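Local coordinates for conserved hypothetical protein (PDB 2FEX), which is of unknown function but belongs to the DJ-1/PfpI family, whose flavodoxin-like fold often carries a reactive cysteine at a strand-to-helix turn, at residues Arg3-Leu8 with Val62-Leu67; Ile32-Pro37 with Thr51-Tyr56; Ala98-Ala103 with Val151-Ser156; Ala117-Ala122 with Ala136-Gln141. One frame throughout, in Å; residues are numbered along the deposited sequence. Where two conformers were deposited one is given.

Contact 1 (Arg3-Leu8 with Val62-Leu67); sequences RIAIAL and VDIDAL
Ala5 and Leu67 pair where strands 3-7 and 66-69 run parallel in the central sheet of this DJ-1/PfpI fold. Small groups on the first strand form the hollows, and branched side chains of residues 64-67 fill them. The CG2 methyl of Ile64 is the main bump: it lies 3.8 Å from Ala5 CB and also rests on the backbone, 3.6 Å from Ala5 N. On the same face Leu67, its CG anti to the backbone N (chi1 171°), extends CD1 to the methyls of both Ala5 and Ala7. Leu86 and Phe90 of helix 84-92 pack on the Leu67 side chain. The reverse face carries a lighter touch, Ile4 CG1 against Ala66 CB at 4.3 Å.

At the start of the strand, in the conformer given and so only tentatively, the Arg3 chain runs alongside Asp63 with Asp63 O at the guanidinium edge; NH2 forms a salt bridge to Glu31. Ala5 N donates to Ala66 O at 2.9 Å. Asp65 grips Arg3 twice: its N donates to Arg3 O at 2.8 Å, while its OD2 accepts from Arg3 N at 2.8 Å through the anti lone pair.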
loop_
_atom_site.group_PDB
_atom_site.type_symbol
_atom_site.label_atom_id
_atom_site.label_comp_id
_atom_site.label_asym_id
_atom_site.label_seq_id
_atom_site.Cartn_x
_atom_site.Cartn_y
_atom_site.Cartn_z
ATOM N N ARG A 3 -2.676 19.651 4.879
ATOM C CA ARG A 3 -1.384 19.043 4.565
ATOM C C ARG A 3 -1.079 17.977 5.604
ATOM O O ARG A 3 -1.259 18.210 6.808
ATOM C CB ARG A 3 -0.256 20.077 4.610
ATOM C CG ARG A 3 -0.231 21.138 3.519
ATOM C CD ARG A 3 1.017 22.060 3.742
ATOM N NE ARG A 3 2.168 21.713 2.909
ATOM C CZ ARG A 3 3.444 21.934 3.221
ATOM N NH1 ARG A 3 3.784 22.490 4.388
ATOM N NH2 ARG A 3 4.402 21.583 2.361
ATOM N N ILE A 4 -0.620 16.805 5.138
ATOM C CA ILE A 4 -0.380 15.708 6.054
ATOM C C ILE A 4 1.068 15.323 5.842
ATOM O O ILE A 4 1.473 15.094 4.692
ATOM C CB ILE A 4 -1.270 14.484 5.715
ATOM C CG1 ILE A 4 -2.792 14.847 5.913
ATOM C CG2 ILE A 4 -0.853 13.214 6.534
ATOM C CD1 ILE A 4 -3.759 13.641 5.535
ATOM N N ALA A 5 1.826 15.183 6.924
ATOM C CA ALA A 5 3.191 14.673 6.853
ATOM C C ALA A 5 3.150 13.171 7.127
ATOM O O ALA A 5 2.522 12.701 8.113
ATOM C CB ALA A 5 4.059 15.345 7.933
ATOM N N ILE A 6 3.856 12.430 6.289
ATOM C CA ILE A 6 3.944 10.979 6.467
ATOM C C ILE A 6 5.415 10.678 6.752
ATOM O O ILE A 6 6.310 10.951 5.922
ATOM C CB ILE A 6 3.442 10.204 5.214
ATOM C CG1 ILE A 6 1.916 10.534 5.089
ATOM C CG2 ILE A 6 3.745 8.692 5.435
ATOM C CD1 ILE A 6 1.262 9.768 3.959
ATOM N N ALA A 7 5.667 10.167 7.960
ATOM C CA ALA A 7 7.044 9.984 8.426
ATOM C C ALA A 7 7.502 8.567 8.067
ATOM O O ALA A 7 7.254 7.605 8.822
ATOM C CB ALA A 7 7.126 10.200 9.992
ATOM N N LEU A 8 8.166 8.462 6.919
ATOM C CA LEU A 8 8.748 7.188 6.458
ATOM C C LEU A 8 10.034 6.874 7.192
ATOM O O LEU A 8 10.611 7.717 7.929
ATOM C CB LEU A 8 9.079 7.310 4.936
ATOM C CG LEU A 8 7.871 7.643 4.022
ATOM C CD1 LEU A 8 8.348 7.814 2.537
ATOM C CD2 LEU A 8 6.668 6.585 4.153
ATOM N N VAL A 62 3.153 24.323 12.353
ATOM C CA VAL A 62 2.462 25.556 11.988
ATOM C C VAL A 62 1.752 25.362 10.640
ATOM O O VAL A 62 0.651 25.872 10.440
ATOM C CB VAL A 62 3.457 26.769 11.993
ATOM C CG1 VAL A 62 2.834 28.028 11.388
ATOM C CG2 VAL A 62 3.927 27.011 13.398
ATOM N N ASP A 63 2.376 24.570 9.747
ATOM C CA ASP A 63 2.058 24.417 8.353
ATOM C C ASP A 63 1.443 23.027 8.015
ATOM O O ASP A 63 1.011 22.769 6.900
ATOM C CB ASP A 63 3.380 24.632 7.592
ATOM C CG ASP A 63 4.060 25.959 7.956
ATOM O OD1 ASP A 63 3.337 26.949 8.266
ATOM O OD2 ASP A 63 5.320 26.009 7.962
ATOM N N ILE A 64 1.466 22.123 8.984
ATOM C CA ILE A 64 1.097 20.715 8.695
ATOM C C ILE A 64 0.006 20.307 9.685
ATOM O O ILE A 64 0.180 20.445 10.878
ATOM C CB ILE A 64 2.306 19.809 8.805
ATOM C CG1 ILE A 64 3.380 20.233 7.742
ATOM C CG2 ILE A 64 1.873 18.294 8.755
ATOM C CD1 ILE A 64 4.686 19.474 7.912
ATOM N N ASP A 65 -1.112 19.833 9.145
ATOM C CA ASP A 65 -2.298 19.497 9.922
ATOM C C ASP A 65 -2.234 18.151 10.696
ATOM O O ASP A 65 -2.958 17.956 11.673
ATOM C CB ASP A 65 -3.504 19.499 8.987
ATOM C CG ASP A 65 -3.707 20.855 8.355
ATOM O OD1 ASP A 65 -4.214 21.747 9.075
ATOM O OD2 ASP A 65 -3.269 21.071 7.204
ATOM N N ALA A 66 -1.406 17.220 10.218
ATOM C CA ALA A 66 -1.389 15.865 10.799
ATOM C C ALA A 66 -0.043 15.231 10.551
ATOM O O ALA A 66 0.590 15.490 9.519
ATOM C CB ALA A 66 -2.520 15.019 10.181
ATOM N N LEU A 67 0.385 14.423 11.509
ATOM C CA LEU A 67 1.621 13.632 11.406
ATOM C C LEU A 67 1.217 12.166 11.446
ATOM O O LEU A 67 0.601 11.676 12.411
ATOM C CB LEU A 67 2.504 13.933 12.604
ATOM C CG LEU A 67 3.720 13.042 12.770
ATOM C CD1 LEU A 67 4.683 13.332 11.567
ATOM C CD2 LEU A 67 4.420 13.329 14.124
#

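Contact 2 (Ile32-Pro37 with Thr51-Tyr56); sequences IVHATP and TPDTSY
His34 and Asp53 meet through a reciprocal pair of bonds where strand 54-55 joins the edge of the central sheet, parallel to strand 31-36. His34 N donates almost straight (170°) to Asp53 OD2, 2.8 Å away, which accepts through its anti lone pair. His34 O takes two donors, Asp53 N at 2.8 Å and Thr54 N at 3.2 Å; the second lies in the carbonyl plane, the first is tilted from it. Thr36 N to Thr54 O continues the ladder.

Beside these bonds the Pro52 ring crosses Thr36 at about a right angle, its CG 3.7 Å from Thr36 CG2. On the other face Thr54 CG2 fits between Val33 CG1 and Ala35 CB. Pro37 lies over one face of the Tyr56 ring in a CH-pi contact, CA 3.8 Å from the centroid, while Ala35 O stands at the ring edge.

Farther out, Tyr56 OH bonds to Leu8 O, Thr36 OG1 to Met40 O, and Gly46 of the second subunit packs on His34. A water bonded to His34 ND1 lies 2.7 Å from Asp53 OD2 and probably donates to it. The backbone N-H of His34, with the water as a probable second donor, would tend to favour the ionised carboxylate.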
loop_
_atom_site.group_PDB
_atom_site.type_symbol
_atom_site.label_atom_id
_atom_site.label_comp_id
_atom_site.label_asym_id
_atom_site.label_seq_id
_atom_site.Cartn_x
_atom_site.Cartn_y
_atom_site.Cartn_z
ATOM N N ILE A 32 0.522 16.057 0.436
ATOM C CA ILE A 32 1.236 15.043 1.245
ATOM C C ILE A 32 2.692 15.417 1.237
ATOM O O ILE A 32 3.285 15.616 0.123
ATOM C CB ILE A 32 1.056 13.602 0.654
ATOM C CG1 ILE A 32 -0.417 13.218 0.551
ATOM C CG2 ILE A 32 1.779 12.567 1.505
ATOM C CD1 ILE A 32 -1.096 13.073 1.921
ATOM N N VAL A 33 3.269 15.491 2.435
ATOM C CA VAL A 33 4.707 15.704 2.595
ATOM C C VAL A 33 5.300 14.397 3.137
ATOM O O VAL A 33 4.978 13.996 4.235
ATOM C CB VAL A 33 4.972 16.827 3.622
ATOM C CG1 VAL A 33 6.492 17.040 3.860
ATOM C CG2 VAL A 33 4.266 18.137 3.134
ATOM N N HIS A 34 6.209 13.779 2.384
ATOM C CA HIS A 34 6.869 12.586 2.876
ATOM C C HIS A 34 8.219 13.010 3.466
ATOM O O HIS A 34 8.951 13.803 2.853
ATOM C CB HIS A 34 7.109 11.555 1.742
ATOM C CG HIS A 34 5.866 10.785 1.416
ATOM N ND1 HIS A 34 5.089 11.105 0.324
ATOM C CD2 HIS A 34 5.273 9.732 2.026
ATOM C CE1 HIS A 34 4.045 10.290 0.292
ATOM N NE2 HIS A 34 4.127 9.443 1.309
ATOM N N ALA A 35 8.524 12.452 4.615
ATOM C CA ALA A 35 9.787 12.751 5.325
ATOM C C ALA A 35 10.503 11.484 5.770
ATOM O O ALA A 35 9.869 10.457 5.997
ATOM C CB ALA A 35 9.469 13.670 6.564
ATOM N N THR A 36 11.838 11.539 5.877
ATOM C CA THR A 36 12.619 10.449 6.477
ATOM C C THR A 36 13.464 11.126 7.584
ATOM O O THR A 36 13.650 12.361 7.600
ATOM C CB THR A 36 13.550 9.771 5.437
ATOM O OG1 THR A 36 14.464 10.803 4.905
ATOM C CG2 THR A 36 12.732 9.121 4.281
ATOM N N PRO A 37 14.020 10.323 8.504
ATOM C CA PRO A 37 14.763 10.908 9.641
ATOM C C PRO A 37 15.860 11.851 9.187
ATOM O O PRO A 37 16.013 12.920 9.776
ATOM C CB PRO A 37 15.316 9.657 10.360
ATOM C CG PRO A 37 14.198 8.637 10.151
ATOM C CD PRO A 37 13.821 8.850 8.647
ATOM N N THR A 51 12.509 8.702 -2.501
ATOM C CA THR A 51 13.190 9.963 -2.144
ATOM C C THR A 51 12.087 10.813 -1.489
ATOM O O THR A 51 11.092 11.189 -2.144
ATOM C CB THR A 51 13.699 10.640 -3.429
ATOM O OG1 THR A 51 14.762 9.851 -3.958
ATOM C CG2 THR A 51 14.212 12.051 -3.075
ATOM N N PRO A 52 12.258 11.169 -0.204
ATOM C CA PRO A 52 11.239 11.973 0.460
ATOM C C PRO A 52 11.329 13.470 0.057
ATOM O O PRO A 52 12.297 13.911 -0.624
ATOM C CB PRO A 52 11.611 11.842 1.937
ATOM C CG PRO A 52 13.132 11.861 1.901
ATOM C CD PRO A 52 13.432 10.934 0.679
ATOM N N ASP A 53 10.352 14.249 0.508
ATOM C CA ASP A 53 10.398 15.684 0.361
ATOM C C ASP A 53 11.338 16.383 1.336
ATOM O O ASP A 53 11.954 17.390 0.987
ATOM C CB ASP A 53 8.989 16.250 0.585
ATOM C CG ASP A 53 7.987 15.678 -0.417
ATOM O OD1 ASP A 53 8.192 15.963 -1.642
ATOM O OD2 ASP A 53 7.074 14.953 -0.011
ATOM N N THR A 54 11.409 15.846 2.572
ATOM C CA THR A 54 12.114 16.572 3.612
ATOM C C THR A 54 12.559 15.633 4.737
ATOM O O THR A 54 12.425 14.389 4.598
ATOM C CB THR A 54 11.162 17.719 4.120
ATOM O OG1 THR A 54 11.934 18.683 4.829
ATOM C CG2 THR A 54 10.047 17.125 4.986
ATOM N N SER A 55 13.140 16.228 5.796
ATOM C CA SER A 55 13.591 15.444 6.942
ATOM C C SER A 55 12.584 15.673 8.082
ATOM O O SER A 55 11.821 16.662 8.120
ATOM C CB SER A 55 14.966 15.980 7.436
ATOM O OG SER A 55 14.868 17.384 7.741
ATOM N N TYR A 56 12.661 14.797 9.087
ATOM C CA TYR A 56 11.783 14.931 10.268
ATOM C C TYR A 56 12.002 16.301 10.938
ATOM O O TYR A 56 11.035 16.925 11.386
ATOM C CB TYR A 56 12.118 13.869 11.301
ATOM C CG TYR A 56 11.585 12.469 11.031
ATOM C CD1 TYR A 56 11.175 12.078 9.742
ATOM C CD2 TYR A 56 11.623 11.498 12.072
ATOM C CE1 TYR A 56 10.724 10.738 9.528
ATOM C CE2 TYR A 56 11.205 10.196 11.883
ATOM C CZ TYR A 56 10.776 9.803 10.618
ATOM O OH TYR A 56 10.349 8.531 10.403
HETATM O O HOH W 1 5.415 13.292 -1.352
#

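Contact 3 (Ala98-Ala103 with Val151-Ser156); sequences AGICAA and VTAAGS
Ile100 and Ala153 sit side by side on one face of the sheet, on strands 98-100 and 151-153, which run parallel with only 4° between their directions. Ile100 directs its CG1 branch over the neighbouring strand: CG1 lies 4.0 Å from Ala153 CB and 3.3 Å from Ala154 O, and CD1 also touches Ala154 O. Ala98 and Val151 meet on the same face, CB to CB at 3.9 Å. Phe161 of helix 158-168 covers Ala98, Ile100 and Ala153 from that side.

The reverse face presents Gly99 beside Thr152. Gly99 has no side chain, and Ala103 O of the following helix lies close on this face. Thr152 CB lies 3.9 Å from Gly99 O.

Three backbone bonds bind the strands: Gly99 N to Val151 O, the longer Ala153 N to Gly99 O, and Cys101 N to Ala153 O at 2.8 Å. Beyond the last, Cys101 leans on Gly155, CB 3.5 Å from Gly155 CA. The Cys101 sulfur, turned away from its own backbone N, passes alongside the glycine: SG is 3.8 Å from Gly155 CA, a close fit. Asn121 OD1 accepts from Gly155 N.

Cys101 adopts phi/psi of 62°/-131° between strand 96-100 and helix 102-109. This strained turn, within Gly99-Ile100-Cys101-Ala102-Ala103, is consistent with the nucleophile elbow of the DJ-1/PfpI family and its glutaminase relatives.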
loop_
_atom_site.group_PDB
_atom_site.type_symbol
_atom_site.label_atom_id
_atom_site.label_comp_id
_atom_site.label_asym_id
_atom_site.label_seq_id
_atom_site.Cartn_x
_atom_site.Cartn_y
_atom_site.Cartn_z
ATOM N N ALA A 98 -0.879 10.166 14.243
ATOM C CA ALA A 98 -1.513 8.851 13.939
ATOM C C ALA A 98 -0.344 7.883 13.790
ATOM O O ALA A 98 0.673 8.208 13.100
ATOM C CB ALA A 98 -2.273 8.896 12.631
ATOM N N GLY A 99 -0.485 6.699 14.378
ATOM C CA GLY A 99 0.557 5.677 14.251
ATOM C C GLY A 99 -0.089 4.323 14.097
ATOM O O GLY A 99 -1.069 4.019 14.779
ATOM N N ILE A 100 0.485 3.529 13.184
ATOM C CA ILE A 100 -0.045 2.183 12.899
ATOM C C ILE A 100 1.049 1.125 13.131
ATOM O O ILE A 100 2.305 1.365 12.907
ATOM C CB ILE A 100 -0.651 2.166 11.475
ATOM C CG1 ILE A 100 -1.131 0.746 11.111
ATOM C CG2 ILE A 100 0.427 2.659 10.435
ATOM C CD1 ILE A 100 -2.118 0.774 9.872
ATOM N N CYS A 101 0.603 -0.031 13.592
ATOM C CA CYS A 101 1.468 -1.214 13.693
ATOM C C CYS A 101 2.636 -0.917 14.690
ATOM O O CYS A 101 2.396 -0.389 15.813
ATOM C CB CYS A 101 1.960 -1.587 12.255
ATOM S SG CYS A 101 2.772 -3.195 12.023
ATOM N N ALA A 102 3.889 -1.212 14.296
ATOM C CA ALA A 102 5.011 -0.949 15.244
ATOM C C ALA A 102 5.085 0.518 15.629
ATOM O O ALA A 102 5.553 0.876 16.752
ATOM C CB ALA A 102 6.370 -1.441 14.667
ATOM N N ALA A 103 4.624 1.391 14.715
ATOM C CA ALA A 103 4.638 2.835 15.043
ATOM C C ALA A 103 3.631 3.201 16.133
ATOM O O ALA A 103 3.814 4.206 16.824
ATOM C CB ALA A 103 4.434 3.698 13.753
ATOM N N VAL A 151 -4.713 8.907 16.616
ATOM C CA VAL A 151 -5.291 7.769 15.925
ATOM C C VAL A 151 -4.258 6.619 15.971
ATOM O O VAL A 151 -3.066 6.811 15.671
ATOM C CB VAL A 151 -5.597 8.117 14.450
ATOM C CG1 VAL A 151 -5.993 6.831 13.660
ATOM C CG2 VAL A 151 -6.787 9.150 14.414
ATOM N N THR A 152 -4.713 5.428 16.334
ATOM C CA THR A 152 -3.849 4.268 16.371
ATOM C C THR A 152 -4.545 3.069 15.694
ATOM O O THR A 152 -5.759 3.021 15.595
ATOM C CB THR A 152 -3.435 3.904 17.834
ATOM O OG1 THR A 152 -4.626 3.830 18.638
ATOM C CG2 THR A 152 -2.419 4.972 18.381
ATOM N N ALA A 153 -3.726 2.122 15.222
ATOM C CA ALA A 153 -4.216 0.901 14.577
ATOM C C ALA A 153 -3.147 -0.149 14.559
ATOM O O ALA A 153 -1.946 0.146 14.661
ATOM C CB ALA A 153 -4.596 1.225 13.137
ATOM N N ALA A 154 -3.621 -1.393 14.415
ATOM C CA ALA A 154 -2.723 -2.524 14.188
ATOM C C ALA A 154 -2.349 -2.442 12.680
ATOM O O ALA A 154 -3.111 -1.848 11.864
ATOM C CB ALA A 154 -3.488 -3.781 14.467
ATOM N N GLY A 155 -1.257 -3.106 12.332
ATOM C CA GLY A 155 -0.845 -3.196 10.937
ATOM C C GLY A 155 -1.894 -3.877 10.063
ATOM O O GLY A 155 -1.919 -3.645 8.858
ATOM N N SER A 156 -2.746 -4.707 10.680
ATOM C CA SER A 156 -3.832 -5.379 9.940
ATOM C C SER A 156 -5.022 -4.456 9.584
ATOM O O SER A 156 -6.004 -4.926 8.959
ATOM C CB SER A 156 -4.368 -6.535 10.814
ATOM O OG SER A 156 -4.685 -6.026 12.122
#

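Contact 4 (Ala117-Ala122 with Ala136-Gln141); sequences AHTGNA and AHYRDQ
Two loops flanking helix 123-127 meet here through a single backbone bridge, His118 with Tyr138, beside the outer part of the central sheet. Arg139 N donates to His118 O at 2.8 Å, nearly in line with the carbonyl; His118 N returns only a weak bond to His137 O.

The side chains interleave around this bridge. The His118 ring, placed by chi1 of 59°, lies across the start of Tyr138: Tyr138 CA sits over its face, 4.0 Å from the centroid, in a CH-pi contact. A chi1 of -171° in turn sets the Tyr138 ring with one face toward Thr119 CA. The two aromatic planes stand 77° apart. Tyr138 OH ends 3.1 Å from Gly120 O.

At the other end Ala117 CB rests centrally over one face of the Arg139 guanidinium, 3.5 Å from CZ. Thr119 OG1 donates to Arg139 O at 2.7 Å. A water lies within bonding distance of Thr119 OG1, Gly120 O and Gln141 O and can donate to two of them at a time, bridging the loops.

His126 of helix 123-127 meets the Tyr138 ring edge-to-face, and Tyr132 bonds to His118 NE2. On the sheet side, Val145 of strand 145-147 packs on Ala117 and Thr119, and Thr152 OG1 of strand 150-153 receives the bond from Thr119 N.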
loop_
_atom_site.group_PDB
_atom_site.type_symbol
_atom_site.label_atom_id
_atom_site.label_comp_id
_atom_site.label_asym_id
_atom_site.label_seq_id
_atom_site.Cartn_x
_atom_site.Cartn_y
_atom_site.Cartn_z
ATOM N N ALA A 117 -7.881 6.809 24.560
ATOM C CA ALA A 117 -8.241 5.483 24.063
ATOM C C ALA A 117 -7.366 5.213 22.829
ATOM O O ALA A 117 -7.078 6.138 22.046
ATOM C CB ALA A 117 -9.732 5.417 23.713
ATOM N N HIS A 118 -6.926 3.960 22.681
ATOM C CA HIS A 118 -5.999 3.612 21.569
ATOM C C HIS A 118 -5.987 2.095 21.383
ATOM O O HIS A 118 -6.584 1.357 22.166
ATOM C CB HIS A 118 -4.586 4.071 21.910
ATOM C CG HIS A 118 -4.053 3.447 23.177
ATOM N ND1 HIS A 118 -4.215 4.016 24.428
ATOM C CD2 HIS A 118 -3.420 2.267 23.374
ATOM C CE1 HIS A 118 -3.731 3.193 25.350
ATOM N NE2 HIS A 118 -3.253 2.115 24.737
ATOM N N THR A 119 -5.319 1.647 20.317
ATOM C CA THR A 119 -5.109 0.236 20.113
ATOM C C THR A 119 -3.695 0.083 19.501
ATOM O O THR A 119 -2.859 1.016 19.575
ATOM C CB THR A 119 -6.216 -0.395 19.237
ATOM O OG1 THR A 119 -6.129 -1.839 19.254
ATOM C CG2 THR A 119 -6.168 0.164 17.778
ATOM N N GLY A 120 -3.420 -1.118 19.009
ATOM C CA GLY A 120 -2.050 -1.420 18.519
ATOM C C GLY A 120 -2.082 -2.828 17.968
ATOM O O GLY A 120 -3.175 -3.463 17.793
ATOM N N ASN A 121 -0.900 -3.375 17.722
ATOM C CA ASN A 121 -0.863 -4.777 17.271
ATOM C C ASN A 121 -1.257 -5.727 18.386
ATOM O O ASN A 121 -1.853 -6.797 18.106
ATOM C CB ASN A 121 0.541 -5.124 16.794
ATOM C CG ASN A 121 0.842 -4.516 15.447
ATOM O OD1 ASN A 121 -0.079 -4.229 14.663
ATOM N ND2 ASN A 121 2.153 -4.293 15.173
ATOM N N ALA A 122 -0.906 -5.345 19.613
ATOM C CA ALA A 122 -1.256 -6.086 20.836
ATOM C C ALA A 122 -0.924 -5.211 22.045
ATOM O O ALA A 122 -0.005 -4.349 21.959
ATOM C CB ALA A 122 -0.394 -7.355 20.917
ATOM N N ALA A 136 -4.834 1.005 30.780
ATOM C CA ALA A 136 -6.277 1.104 31.126
ATOM C C ALA A 136 -7.152 1.508 29.947
ATOM O O ALA A 136 -8.355 1.182 29.906
ATOM C CB ALA A 136 -6.498 2.061 32.333
ATOM N N HIS A 137 -6.532 2.152 28.953
ATOM C CA HIS A 137 -7.264 2.709 27.798
ATOM C C HIS A 137 -7.107 1.910 26.530
ATOM O O HIS A 137 -7.681 2.296 25.509
ATOM C CB HIS A 137 -6.793 4.144 27.523
ATOM C CG HIS A 137 -7.040 5.026 28.693
ATOM N ND1 HIS A 137 -6.035 5.633 29.392
ATOM C CD2 HIS A 137 -8.191 5.322 29.336
ATOM C CE1 HIS A 137 -6.552 6.305 30.407
ATOM N NE2 HIS A 137 -7.860 6.130 30.395
ATOM N N TYR A 138 -6.325 0.830 26.597
ATOM C CA TYR A 138 -6.091 -0.014 25.407
ATOM C C TYR A 138 -7.401 -0.746 25.028
ATOM O O TYR A 138 -8.077 -1.385 25.878
ATOM C CB TYR A 138 -5.002 -1.073 25.727
ATOM C CG TYR A 138 -4.567 -1.811 24.486
ATOM C CD1 TYR A 138 -3.459 -1.352 23.741
ATOM C CD2 TYR A 138 -5.312 -2.908 23.999
ATOM C CE1 TYR A 138 -3.065 -1.990 22.558
ATOM C CE2 TYR A 138 -4.904 -3.595 22.797
ATOM C CZ TYR A 138 -3.791 -3.098 22.087
ATOM O OH TYR A 138 -3.389 -3.697 20.906
ATOM N N ARG A 139 -7.744 -0.641 23.760
ATOM C CA ARG A 139 -8.923 -1.321 23.174
ATOM C C ARG A 139 -8.485 -2.483 22.303
ATOM O O ARG A 139 -7.868 -2.295 21.249
ATOM C CB ARG A 139 -9.757 -0.337 22.379
ATOM C CG ARG A 139 -10.304 0.715 23.278
ATOM C CD ARG A 139 -11.409 1.509 22.641
ATOM N NE ARG A 139 -11.888 2.434 23.678
ATOM C CZ ARG A 139 -12.614 3.532 23.447
ATOM N NH1 ARG A 139 -12.959 3.870 22.201
ATOM N NH2 ARG A 139 -12.976 4.304 24.476
ATOM N N ASP A 140 -8.796 -3.698 22.754
ATOM C CA ASP A 140 -8.434 -4.879 21.967
ATOM C C ASP A 140 -9.579 -5.130 20.958
ATOM O O ASP A 140 -10.551 -5.837 21.256
ATOM C CB ASP A 140 -8.212 -6.087 22.895
ATOM C CG ASP A 140 -7.754 -7.325 22.143
ATOM O OD1 ASP A 140 -7.129 -7.203 21.059
ATOM O OD2 ASP A 140 -8.026 -8.451 22.659
ATOM N N GLN A 141 -9.475 -4.508 19.792
ATOM C CA GLN A 141 -10.512 -4.583 18.738
ATOM C C GLN A 141 -9.790 -4.514 17.393
ATOM O O GLN A 141 -8.643 -4.027 17.367
ATOM C CB GLN A 141 -11.456 -3.377 18.844
ATOM C CG GLN A 141 -10.733 -1.964 18.644
ATOM C CD GLN A 141 -11.690 -0.802 18.712
ATOM O OE1 GLN A 141 -12.466 -0.670 19.695
ATOM N NE2 GLN A 141 -11.690 0.041 17.661
HETATM O O HOH W 2 -6.130 -3.345 16.944
#

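From the N terminus, strand 3-7 is the first to be laid down, and contact 1 closes the loop that returns to it at 62-67. Contact 2 is nested inside that loop and adds strands 31-36 and 54-55 on one flank; Leu8 N bonds to Ala35 O, linking the two contacts. Contact 3 opens afterwards, in series, on strand 96-100, which joins contact 1 through Ala98 N to Leu67 O. The long loop it closes at 151-156 encloses contact 4, whose segments flank helix 123-127; the two touch through residues 152-155 and 118-121. Contacts 2 and 4 lie on opposite sides of the chain's centre, their centres about 28 Å apart.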